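Local coordinates for DUF2520 domain-containing protein (Thermotoga maritima, PDB 2I76) that binds NADPH and is probably a dehydrogenase-like protein related to 6-phosphogluconate dehydrogenases, though its own reaction is unknown, at residues Ala103-Asn108 with Pro136-Ile141; Ile124-Glu129 with Glu144-Tyr149. All coordinates share one frame; numbering follows the deposited sequence.

Contact 1 of 2, residues Ala103-Asn108 with Pro136-Ile141; sequences ASIHPN and PIVKKI. With NDP (NADPH dihydro-nicotinamide-adenine-dinucleotide phosphate), chain C.
Val138 lies against the strand 102-107 with both of its methyl groups, CG2 on Ala103 and CG1 on Ile105. Its CG2 meets Ala103 CB at 3.6 Å, and CG1, set anti to the backbone N (chi1 167°), is directed at Ile105, and the two side chains cross at a slant. Further along the helix the packing is looser: Ile105 CD1, at the end of an extended branch, comes to Ile141 CG2 at 4.3 Å. This is a helix laid on one face of the sheet of a Rossmann-like nucleotide-binding domain, the strand 103-107 and the helix segment 136-141 running nearly parallel, 22° apart with axes 8.1 Å from each other. Cutting Ile105 back to an alanine removes the branch that reaches Ile141 and is likely to open a gap beside Val138. Toward solvent the helix turns Pro136 and Lys140, both exposed. Alternate strand residues use the other face: His106 points there, its ND1 hydrogen-bonded to the hydroxyl of Tyr160, while its CD2 lies 3.6 Å from C6N of the nicotinamide ring of NADPH. Pro107 also reaches the cofactor, its O 3.4 Å from C5N.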
loop_
_atom_site.group_PDB
_atom_site.type_symbol
_atom_site.label_atom_id
_atom_site.label_comp_id
_atom_site.label_asym_id
_atom_site.label_seq_id
_atom_site.Cartn_x
_atom_site.Cartn_y
_atom_site.Cartn_z
ATOM N N ALA A 103 15.671 21.435 16.541
ATOM C CA ALA A 103 14.557 21.105 15.662
ATOM C C ALA A 103 14.759 19.756 14.973
ATOM O O ALA A 103 15.819 19.141 15.078
ATOM C CB ALA A 103 14.358 22.207 14.617
ATOM N N SER A 104 13.726 19.316 14.262
ATOM C CA SER A 104 13.746 18.041 13.564
ATOM C C SER A 104 12.850 18.092 12.321
ATOM O O SER A 104 11.649 18.339 12.442
ATOM C CB SER A 104 13.261 16.945 14.532
ATOM O OG SER A 104 13.187 15.672 13.913
ATOM N N ILE A 105 13.428 17.893 11.135
ATOM C CA ILE A 105 12.628 17.890 9.899
ATOM C C ILE A 105 12.731 16.546 9.176
ATOM O O ILE A 105 13.817 16.123 8.749
ATOM C CB ILE A 105 12.996 19.046 8.909
ATOM C CG1 ILE A 105 12.079 18.947 7.680
ATOM C CG2 ILE A 105 14.467 18.993 8.523
ATOM C CD1 ILE A 105 11.851 20.245 6.926
ATOM N N HIS A 106 11.580 15.889 9.041
ATOM C CA HIS A 106 11.529 14.569 8.437
ATOM C C HIS A 106 10.666 14.395 7.196
ATOM O O HIS A 106 9.430 14.403 7.278
ATOM C CB HIS A 106 11.102 13.537 9.490
ATOM C CG HIS A 106 11.048 12.138 8.961
ATOM N ND1 HIS A 106 9.901 11.585 8.429
ATOM C CD2 HIS A 106 12.025 11.214 8.795
ATOM C CE1 HIS A 106 10.175 10.383 7.956
ATOM N NE2 HIS A 106 11.456 10.133 8.165
ATOM N N PRO A 107 11.314 14.208 6.030
ATOM C CA PRO A 107 10.655 14.017 4.736
ATOM C C PRO A 107 10.227 12.558 4.544
ATOM O O PRO A 107 11.074 11.651 4.547
ATOM C CB PRO A 107 11.737 14.433 3.746
ATOM C CG PRO A 107 12.963 13.923 4.399
ATOM C CD PRO A 107 12.770 14.336 5.846
ATOM N N ASN A 108 8.923 12.325 4.391
ATOM C CA ASN A 108 8.445 10.960 4.196
ATOM C C ASN A 108 8.649 10.625 2.735
ATOM O O ASN A 108 7.788 10.871 1.898
ATOM C CB ASN A 108 6.961 10.825 4.578
ATOM C CG ASN A 108 6.713 11.025 6.067
ATOM O OD1 ASN A 108 6.685 12.147 6.563
ATOM N ND2 ASN A 108 6.540 9.926 6.781
ATOM N N PRO A 136 10.240 27.357 13.925
ATOM C CA PRO A 136 9.980 28.178 12.738
ATOM C C PRO A 136 11.056 28.083 11.635
ATOM O O PRO A 136 10.793 28.419 10.476
ATOM C CB PRO A 136 9.828 29.590 13.321
ATOM C CG PRO A 136 10.674 29.546 14.556
ATOM C CD PRO A 136 10.337 28.195 15.134
ATOM N N ILE A 137 12.251 27.612 11.987
ATOM C CA ILE A 137 13.334 27.482 11.016
ATOM C C ILE A 137 13.096 26.321 10.061
ATOM O O ILE A 137 13.406 26.397 8.878
ATOM C CB ILE A 137 14.684 27.261 11.710
ATOM C CG1 ILE A 137 15.093 28.526 12.464
ATOM C CG2 ILE A 137 15.742 26.880 10.681
ATOM C CD1 ILE A 137 16.384 28.371 13.238
ATOM N N VAL A 138 12.553 25.239 10.594
ATOM C CA VAL A 138 12.258 24.054 9.800
ATOM C C VAL A 138 10.861 24.208 9.189
ATOM O O VAL A 138 10.589 23.747 8.070
ATOM C CB VAL A 138 12.311 22.794 10.680
ATOM C CG1 VAL A 138 11.711 21.641 9.953
ATOM C CG2 VAL A 138 13.754 22.477 11.047
ATOM N N LYS A 139 9.990 24.866 9.947
ATOM C CA LYS A 139 8.623 25.138 9.534
ATOM C C LYS A 139 8.685 25.958 8.234
ATOM O O LYS A 139 7.928 25.716 7.288
ATOM C CB LYS A 139 7.932 25.932 10.646
ATOM C CG LYS A 139 6.518 25.498 10.982
ATOM C CD LYS A 139 6.133 25.960 12.392
ATOM C CE LYS A 139 4.690 25.587 12.731
ATOM N NZ LYS A 139 4.305 25.918 14.143
ATOM N N LYS A 140 9.619 26.909 8.198
ATOM C CA LYS A 140 9.831 27.799 7.055
ATOM C C LYS A 140 10.318 27.026 5.846
ATOM O O LYS A 140 9.872 27.264 4.724
ATOM C CB LYS A 140 10.883 28.854 7.407
ATOM C CG LYS A 140 11.101 29.955 6.360
ATOM C CD LYS A 140 9.996 31.004 6.434
ATOM C CE LYS A 140 10.396 32.317 5.757
ATOM N NZ LYS A 140 9.390 33.426 5.992
ATOM N N ILE A 141 11.246 26.103 6.088
ATOM C CA ILE A 141 11.836 25.294 5.026
ATOM C C ILE A 141 10.871 24.337 4.331
ATOM O O ILE A 141 10.888 24.209 3.102
ATOM C CB ILE A 141 13.046 24.495 5.554
ATOM C CG1 ILE A 141 14.199 25.455 5.837
ATOM C CG2 ILE A 141 13.468 23.447 4.547
ATOM C CD1 ILE A 141 15.460 24.790 6.296
HETATM P PA NDP C . 23.617 8.118 4.739
HETATM O O1A NDP C . 23.445 8.300 3.315
HETATM O O2A NDP C . 24.129 6.834 5.349
HETATM O O5B NDP C . 24.530 9.340 5.259
HETATM C C5B NDP C . 25.857 9.396 4.777
HETATM C C4B NDP C . 26.456 10.607 5.446
HETATM O O4B NDP C . 26.488 10.303 6.889
HETATM C C3B NDP C . 27.846 10.858 5.034
HETATM O O3B NDP C . 28.066 12.261 4.962
HETATM C C2B NDP C . 28.692 10.217 6.039
HETATM O O2B NDP C . 30.084 10.536 6.166
HETATM C C1B NDP C . 27.868 10.372 7.271
HETATM N N9A NDP C . 28.256 9.287 8.235
HETATM C C8A NDP C . 27.998 7.889 8.151
HETATM N N7A NDP C . 28.508 7.249 9.186
HETATM C C5A NDP C . 29.120 8.181 9.969
HETATM C C6A NDP C . 29.843 8.139 11.214
HETATM N N6A NDP C . 30.045 6.964 11.836
HETATM N N1A NDP C . 30.346 9.310 11.756
HETATM C C2A NDP C . 30.141 10.514 11.118
HETATM N N3A NDP C . 29.467 10.658 9.943
HETATM C C4A NDP C . 28.969 9.446 9.416
HETATM O O3 NDP C . 22.322 8.532 5.491
HETATM P PN NDP C . 20.738 8.309 5.892
HETATM O O1N NDP C . 21.007 6.978 6.446
HETATM O O2N NDP C . 20.144 8.493 4.525
HETATM O O5D NDP C . 19.973 9.283 6.880
HETATM C C5D NDP C . 20.623 10.411 7.530
HETATM C C4D NDP C . 19.524 11.107 8.389
HETATM O O4D NDP C . 18.419 11.435 7.538
HETATM C C3D NDP C . 18.953 10.228 9.505
HETATM O O3D NDP C . 18.785 11.038 10.671
HETATM C C2D NDP C . 17.664 9.661 8.930
HETATM O O2D NDP C . 16.777 9.253 9.960
HETATM C C1D NDP C . 17.195 10.865 8.033
HETATM N N1N NDP C . 16.311 10.466 6.866
HETATM C C2N NDP C . 16.819 9.580 5.836
HETATM C C3N NDP C . 15.885 9.247 4.741
HETATM C C7N NDP C . 16.305 8.355 3.648
HETATM O O7N NDP C . 15.542 8.012 2.701
HETATM N N7N NDP C . 17.571 7.846 3.620
HETATM C C4N NDP C . 14.573 9.801 4.770
HETATM C C5N NDP C . 14.113 10.641 5.764
HETATM C C6N NDP C . 14.975 10.977 6.815
HETATM P P2B NDP C . 30.873 11.555 5.318
HETATM O O1X NDP C . 32.219 11.413 5.883
HETATM O O2X NDP C . 30.323 12.916 5.531
HETATM O O3X NDP C . 30.832 11.176 3.842
#

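Contact 2 of 2, residues Ile124-Glu129 with Glu144-Tyr149; sequences IVFGLE and EISGKY
Phe126 and Ile145 form the apolar centre, their side chains crossing at about a right angle. The ring presents its edge to Ile145, CZ lying 3.9 Å from CG2, while Ile124 CG2 of the same segment covers one face toward the rim. Because CG of Phe126 stands anti to its own carbonyl carbon (chi1 -70°), the ring lies back along the chain toward the end of helix 135-145. Phe126 CB meets Tyr149 CB at 3.6 Å because the two residues are paired across a bridge. Next to this pair, Leu128 places CD1 over a face of the Tyr149 ring, a CH-pi contact 4.2 Å from the centroid and 28° off the ring normal. Farther out, Val125 CG2 touches Lys148 CB, and the extended lysine chain then leads away from the strand.

The polar edge is made by two bonds. Phe126 N donates to Lys148 O at 3.0 Å with an N-H...O angle of 160°, and the same oxygen receives a CA-H...O contact from Val125. Just past the helix, the Ser146 hydroxyl donates through OG to Ile124 O at 3.0 Å, tying the helix exit to the residues leading into the strand. Phe126 and Tyr149 form a parallel bridge, and with helix 135-145 between strands 126-128 and 149-151 in the chain this makes a beta-alpha-beta unit.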
loop_
_atom_site.group_PDB
_atom_site.type_symbol
_atom_site.label_atom_id
_atom_site.label_comp_id
_atom_site.label_asym_id
_atom_site.label_seq_id
_atom_site.Cartn_x
_atom_site.Cartn_y
_atom_site.Cartn_z
ATOM N N ILE A 124 5.854 15.864 -0.755
ATOM C CA ILE A 124 6.578 15.257 0.348
ATOM C C ILE A 124 6.064 15.883 1.623
ATOM O O ILE A 124 6.430 17.003 1.964
ATOM C CB ILE A 124 8.090 15.522 0.260
ATOM C CG1 ILE A 124 8.675 14.808 -0.950
ATOM C CG2 ILE A 124 8.786 15.026 1.514
ATOM C CD1 ILE A 124 10.164 15.042 -1.117
ATOM N N VAL A 125 5.194 15.170 2.323
ATOM C CA VAL A 125 4.666 15.679 3.574
ATOM C C VAL A 125 5.782 15.581 4.606
ATOM O O VAL A 125 6.380 14.512 4.792
ATOM C CB VAL A 125 3.464 14.846 4.050
ATOM C CG1 VAL A 125 2.998 15.335 5.412
ATOM C CG2 VAL A 125 2.342 14.931 3.036
ATOM N N PHE A 126 6.070 16.698 5.269
ATOM C CA PHE A 126 7.123 16.724 6.279
ATOM C C PHE A 126 6.665 16.575 7.718
ATOM O O PHE A 126 5.630 17.101 8.130
ATOM C CB PHE A 126 7.944 18.009 6.187
ATOM C CG PHE A 126 8.811 18.091 4.974
ATOM C CD1 PHE A 126 8.405 18.824 3.865
ATOM C CD2 PHE A 126 10.039 17.448 4.941
ATOM C CE1 PHE A 126 9.212 18.921 2.740
ATOM C CE2 PHE A 126 10.855 17.536 3.826
ATOM C CZ PHE A 126 10.441 18.275 2.720
ATOM N N GLY A 127 7.463 15.847 8.482
ATOM C CA GLY A 127 7.176 15.670 9.886
ATOM C C GLY A 127 8.168 16.557 10.606
ATOM O O GLY A 127 9.348 16.217 10.727
ATOM N N LEU A 128 7.701 17.711 11.062
ATOM C CA LEU A 128 8.573 18.634 11.765
ATOM C C LEU A 128 8.317 18.473 13.254
ATOM O O LEU A 128 7.322 17.875 13.663
ATOM C CB LEU A 128 8.294 20.075 11.326
ATOM C CG LEU A 128 7.949 20.266 9.846
ATOM C CD1 LEU A 128 7.978 21.738 9.502
ATOM C CD2 LEU A 128 8.934 19.508 8.984
ATOM N N GLU A 129 9.222 19.019 14.053
ATOM C CA GLU A 129 9.153 18.945 15.506
ATOM C C GLU A 129 10.445 19.622 15.965
ATOM O O GLU A 129 11.537 19.064 15.833
ATOM C CB GLU A 129 9.085 17.466 15.932
ATOM C CG GLU A 129 9.287 17.159 17.403
ATOM C CD GLU A 129 10.755 17.023 17.775
ATOM O OE1 GLU A 129 11.289 17.938 18.443
ATOM O OE2 GLU A 129 11.383 16.011 17.393
ATOM N N GLU A 144 8.638 25.902 1.951
ATOM C CA GLU A 144 9.280 26.166 0.675
ATOM C C GLU A 144 9.317 24.930 -0.208
ATOM O O GLU A 144 8.598 24.853 -1.196
ATOM C CB GLU A 144 10.699 26.662 0.886
ATOM C CG GLU A 144 10.790 28.143 1.141
ATOM C CD GLU A 144 12.170 28.678 0.859
ATOM O OE1 GLU A 144 12.656 28.490 -0.286
ATOM O OE2 GLU A 144 12.754 29.283 1.784
ATOM N N ILE A 145 10.170 23.977 0.153
ATOM C CA ILE A 145 10.310 22.731 -0.588
ATOM C C ILE A 145 8.972 22.176 -1.107
ATOM O O ILE A 145 8.859 21.850 -2.300
ATOM C CB ILE A 145 11.022 21.656 0.280
ATOM C CG1 ILE A 145 12.413 22.158 0.704
ATOM C CG2 ILE A 145 11.130 20.355 -0.490
ATOM C CD1 ILE A 145 13.128 21.236 1.695
ATOM N N SER A 146 7.979 22.085 -0.205
ATOM C CA SER A 146 6.635 21.586 -0.499
ATOM C C SER A 146 5.715 21.905 0.655
ATOM O O SER A 146 5.822 21.351 1.735
ATOM C CB SER A 146 6.632 20.086 -0.771
ATOM O OG SER A 146 7.200 19.348 0.292
ATOM N N GLY A 147 4.792 22.817 0.403
ATOM C CA GLY A 147 3.851 23.266 1.442
ATOM C C GLY A 147 2.954 22.289 2.186
ATOM O O GLY A 147 1.840 22.623 2.618
ATOM N N LYS A 148 3.469 21.080 2.372
ATOM C CA LYS A 148 2.744 20.060 3.060
ATOM C C LYS A 148 3.600 19.536 4.217
ATOM O O LYS A 148 4.726 19.067 4.004
ATOM C CB LYS A 148 2.426 18.954 2.079
ATOM C CG LYS A 148 2.061 19.500 0.708
ATOM C CD LYS A 148 1.601 18.374 -0.196
ATOM C CE LYS A 148 1.422 18.838 -1.638
ATOM N NZ LYS A 148 1.120 17.701 -2.568
ATOM N N TYR A 149 3.068 19.650 5.434
ATOM C CA TYR A 149 3.755 19.193 6.626
ATOM C C TYR A 149 2.883 19.331 7.856
ATOM O O TYR A 149 1.759 19.819 7.770
ATOM C CB TYR A 149 5.048 19.988 6.823
ATOM C CG TYR A 149 4.849 21.476 7.036
ATOM C CD1 TYR A 149 4.437 21.980 8.277
ATOM C CD2 TYR A 149 5.063 22.383 5.989
ATOM C CE1 TYR A 149 4.244 23.353 8.472
ATOM C CE2 TYR A 149 4.872 23.758 6.175
ATOM C CZ TYR A 149 4.462 24.233 7.418
ATOM O OH TYR A 149 4.258 25.583 7.595
#

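In the fold
Contacts 1 and 2, their centres 7 Å apart, rest on different parts of helix 135-145: its N-terminal half packs over strand 102-107, while its C-terminal end leads into the strand that pairs with 126-128. The two strands are antiparallel neighbours, and His106 O comes within 2.7 Å of Gly127 N, a probable hydrogen bond. Leu128 links the apolar layers by touching both Ile105 and Val138, and Pro107 packs on Phe126. Distance from NADPH separates the contacts: His106 and Pro107 of contact 1 line its pocket directly, whereas in contact 2 the Phe126 side chain is about 8 Å from the bound cofactor, one layer behind Pro107.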